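Local coordinates for MccB protein (Escherichia coli, PDB 6OM4), which probably uses ATP to adenylate a peptide precursor during biosynthesis of the Trojan-horse nucleotide antibiotic microcin C7, at residues W222-C227 with T255-C260. Numbering follows the deposited sequence.
Sequences WVNKYC and TGCYEC. With ZN (zinc ion), chain E.
Asn224 extends its amide from helix 219-230 with CG anti to the backbone N (chi1 177°), while Cys257 tucks SG between its own backbone N and carbonyl carbon (chi1 81°). The first torsion drives the amide into the start of the Cys257–Cys260 turn; the second turns the sulfur onto the zinc ion. Amide carbon CG of Asn224 packs 3.6 Å from CB of Tyr258, and the outer end of the amide lies against the CB and SG side of Cys257. The backbones come closest here, with Asn224 CA 6.3 Å from Tyr258 CA. The Tyr258 ring leads away from the amide, toward Pro248, Tyr234 and the backbone of the bound peptide. Glu259 brushes the amide with its CG, while its OE2 is hydrogen-bonded to Asn221, one helical turn earlier than Asn224.

Cys257 SG binds the zinc ion at 2.2 Å and Cys260 SG binds the zinc ion at 2.3 Å; Cys343 and Cys346 from the C-terminal end complete this Cys4 site of two CxxC pairs. The type I turn is braced by Cys260 N donating to Cys257 O (3.3 Å). Its sulfurs also accept backbone N-H groups: Cys257 N reaches Cys260 SG at 3.3 Å, nearly straight at 166°, and Glu259 N reaches Cys257 SG at 3.4 Å. These N-H donors would help offset the negative charge expected on zinc-bound thiolates, while Asn224, from the second shell, sets a buried polar group of helix 219-230 beside the Cys257 sulfur.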
ATOM      1  N   TRP A 222      -5.535  19.594  -8.798  1.00 17.11           N
ATOM      2  CA  TRP A 222      -5.221  20.557  -7.771  1.00 16.39           C
ATOM      3  C   TRP A 222      -4.219  19.972  -6.771  1.00 18.72           C
ATOM      4  O   TRP A 222      -3.258  20.645  -6.341  1.00 16.30           O
ATOM      5  CB  TRP A 222      -6.462  20.979  -6.996  1.00 18.62           C
ATOM      6  CG  TRP A 222      -7.455  21.767  -7.771  1.00 19.74           C
ATOM      7  CD1 TRP A 222      -7.283  22.381  -8.979  1.00 19.75           C
ATOM      8  CD2 TRP A 222      -8.785  22.085  -7.324  1.00 19.85           C
ATOM      9  NE1 TRP A 222      -8.423  23.080  -9.300  1.00 21.93           N
ATOM     10  CE2 TRP A 222      -9.377  22.854  -8.341  1.00 21.36           C
ATOM     11  CE3 TRP A 222      -9.532  21.764  -6.180  1.00 21.56           C
ATOM     12  CZ2 TRP A 222     -10.685  23.341  -8.230  1.00 22.24           C
ATOM     13  CZ3 TRP A 222     -10.836  22.205  -6.095  1.00 22.84           C
ATOM     14  CH2 TRP A 222     -11.395  22.996  -7.104  1.00 22.07           C
ATOM     15  N   VAL A 223      -4.540  18.759  -6.292  1.00 15.88           N
ATOM     16  CA  VAL A 223      -3.696  18.120  -5.253  1.00 16.50           C
ATOM     17  C   VAL A 223      -2.269  17.943  -5.786  1.00 14.90           C
ATOM     18  O   VAL A 223      -1.308  18.216  -5.136  1.00 14.95           O
ATOM     19  CB  VAL A 223      -4.320  16.783  -4.805  1.00 17.04           C
ATOM     20  CG1 VAL A 223      -3.357  16.035  -3.902  1.00 18.01           C
ATOM     21  CG2 VAL A 223      -5.660  16.986  -4.117  1.00 17.88           C
ATOM     22  N   ASN A 224      -2.174  17.452  -7.008  1.00 16.11           N
ATOM     23  CA  ASN A 224      -0.932  17.188  -7.655  1.00 16.77           C
ATOM     24  C   ASN A 224      -0.103  18.482  -7.683  1.00 16.98           C
ATOM     25  O   ASN A 224       1.050  18.494  -7.255  1.00 17.16           O
ATOM     26  CB  ASN A 224      -1.179  16.619  -9.044  1.00 16.62           C
ATOM     27  CG  ASN A 224       0.103  16.377  -9.815  1.00 16.68           C
ATOM     28  OD1 ASN A 224       0.464  17.125 -10.743  1.00 21.06           O
ATOM     29  ND2 ASN A 224       0.821  15.377  -9.385  1.00 13.85           N
ATOM     30  N   LYS A 225      -0.693  19.569  -8.202  1.00 18.15           N
ATOM     31  CA  LYS A 225       0.039  20.846  -8.339  1.00 20.16           C
ATOM     32  C   LYS A 225       0.484  21.341  -6.961  1.00 19.82           C
ATOM     33  O   LYS A 225       1.673  21.698  -6.785  1.00 17.23           O
ATOM     34  CB  LYS A 225      -0.811  21.872  -9.105  1.00 24.17           C
ATOM     35  CG  LYS A 225      -0.367  23.327  -8.961  1.00 28.70           C
ATOM     36  CD  LYS A 225      -1.045  24.297  -9.928  1.00 31.78           C
ATOM     37  CE  LYS A 225      -0.642  24.062 -11.379  1.00 38.14           C
ATOM     38  NZ  LYS A 225      -0.861  25.259 -12.242  1.00 41.34           N
ATOM     39  N   TYR A 226      -0.432  21.311  -5.980  1.00 18.00           N
ATOM     40  CA  TYR A 226      -0.149  21.755  -4.636  1.00 17.75           C
ATOM     41  C   TYR A 226       1.001  20.953  -4.041  1.00 18.15           C
ATOM     42  O   TYR A 226       1.899  21.543  -3.422  1.00 18.22           O
ATOM     43  CB  TYR A 226      -1.362  21.663  -3.709  1.00 18.32           C
ATOM     44  CG  TYR A 226      -1.094  22.121  -2.299  1.00 19.48           C
ATOM     45  CD1 TYR A 226      -0.603  21.259  -1.350  1.00 18.19           C
ATOM     46  CD2 TYR A 226      -1.260  23.448  -1.933  1.00 20.83           C
ATOM     47  CE1 TYR A 226      -0.316  21.670  -0.061  1.00 22.04           C
ATOM     48  CE2 TYR A 226      -1.010  23.872  -0.638  1.00 21.20           C
ATOM     49  CZ  TYR A 226      -0.473  23.000   0.284  1.00 20.13           C
ATOM     50  OH  TYR A 226      -0.246  23.427   1.567  1.00 25.02           O
ATOM     51  N   CYS A 227       0.986  19.613  -4.233  1.00 16.40           N
ATOM     52  CA  CYS A 227       1.980  18.732  -3.592  1.00 16.55           C
ATOM     53  C   CYS A 227       3.353  18.892  -4.246  1.00 15.76           C
ATOM     54  O   CYS A 227       4.358  18.867  -3.554  1.00 17.19           O
ATOM     55  CB  CYS A 227       1.551  17.267  -3.617  1.00 16.68           C
ATOM     56  SG  CYS A 227       0.301  16.953  -2.339  1.00 17.37           S
ATOM     57  N   THR A 255       9.778  10.727  -8.457  1.00 17.69           N
ATOM     58  CA  THR A 255       8.886  10.108  -9.383  1.00 18.15           C
ATOM     59  C   THR A 255       8.218  11.153 -10.271  1.00 20.92           C
ATOM     60  O   THR A 255       8.312  12.355 -10.017  1.00 21.85           O
ATOM     61  CB  THR A 255       7.776   9.323  -8.671  1.00 18.55           C
ATOM     62  OG1 THR A 255       7.019  10.263  -7.918  1.00 19.34           O
ATOM     63  CG2 THR A 255       8.313   8.226  -7.788  1.00 20.11           C
ATOM     64  N   GLY A 256       7.529  10.662 -11.310  1.00 18.04           N
ATOM     65  CA  GLY A 256       6.647  11.512 -12.087  1.00 19.44           C
ATOM     66  C   GLY A 256       5.477  12.007 -11.259  1.00 20.00           C
ATOM     67  O   GLY A 256       5.157  11.436 -10.201  1.00 20.22           O
ATOM     68  N   CYS A 257       4.847  13.093 -11.731  1.00 18.05           N
ATOM     69  CA  CYS A 257       3.607  13.569 -11.149  1.00 17.03           C
ATOM     70  C   CYS A 257       2.445  13.132 -12.059  1.00 16.50           C
ATOM     71  O   CYS A 257       2.657  12.510 -13.094  1.00 16.33           O
ATOM     72  CB  CYS A 257       3.642  15.082 -10.915  1.00 16.66           C
ATOM     73  SG  CYS A 257       3.290  16.056 -12.391  1.00 17.44           S
ATOM     74  N   TYR A 258       1.216  13.426 -11.627  1.00 17.51           N
ATOM     75  CA  TYR A 258       0.007  13.042 -12.341  1.00 17.19           C
ATOM     76  C   TYR A 258      -0.034  13.577 -13.782  1.00 21.01           C
ATOM     77  O   TYR A 258      -0.663  12.951 -14.635  1.00 20.72           O
ATOM     78  CB  TYR A 258      -1.204  13.527 -11.553  1.00 18.33           C
ATOM     79  CG  TYR A 258      -2.522  12.889 -11.942  1.00 18.36           C
ATOM     80  CD1 TYR A 258      -2.880  11.628 -11.506  1.00 21.49           C
ATOM     81  CD2 TYR A 258      -3.439  13.599 -12.690  1.00 21.65           C
ATOM     82  CE1 TYR A 258      -4.106  11.068 -11.829  1.00 20.93           C
ATOM     83  CE2 TYR A 258      -4.677  13.060 -13.019  1.00 22.82           C
ATOM     84  CZ  TYR A 258      -5.017  11.804 -12.556  1.00 21.25           C
ATOM     85  OH  TYR A 258      -6.255  11.307 -12.889  1.00 22.72           O
ATOM     86  N   GLU A 259       0.683  14.676 -14.061  1.00 20.87           N
ATOM     87  CA  GLU A 259       0.595  15.359 -15.395  1.00 23.03           C
ATOM     88  C   GLU A 259       1.843  15.121 -16.259  1.00 22.42           C
ATOM     89  O   GLU A 259       1.873  15.514 -17.418  1.00 22.03           O
ATOM     90  CB  GLU A 259       0.295  16.835 -15.156  1.00 25.26           C
ATOM     91  CG  GLU A 259      -1.054  16.973 -14.480  1.00 29.21           C
ATOM     92  CD  GLU A 259      -1.875  18.213 -14.732  1.00 35.10           C
ATOM     93  OE1 GLU A 259      -1.591  18.949 -15.708  1.00 38.66           O
ATOM     94  OE2 GLU A 259      -2.764  18.447 -13.910  1.00 32.86           O
ATOM     95  N   CYS A 260       2.833  14.399 -15.746  1.00 22.72           N
ATOM     96  CA  CYS A 260       4.072  14.219 -16.511  1.00 22.22           C
ATOM     97  C   CYS A 260       3.776  13.577 -17.866  1.00 23.88           C
ATOM     98  O   CYS A 260       4.247  14.065 -18.907  1.00 23.55           O
ATOM     99  CB  CYS A 260       5.080  13.337 -15.781  1.00 20.41           C
ATOM    100  SG  CYS A 260       6.112  14.228 -14.587  1.00 20.46           S
TER
HETATM  101 ZN    ZN E 401       5.104  16.121 -13.719  1.00 18.99          ZN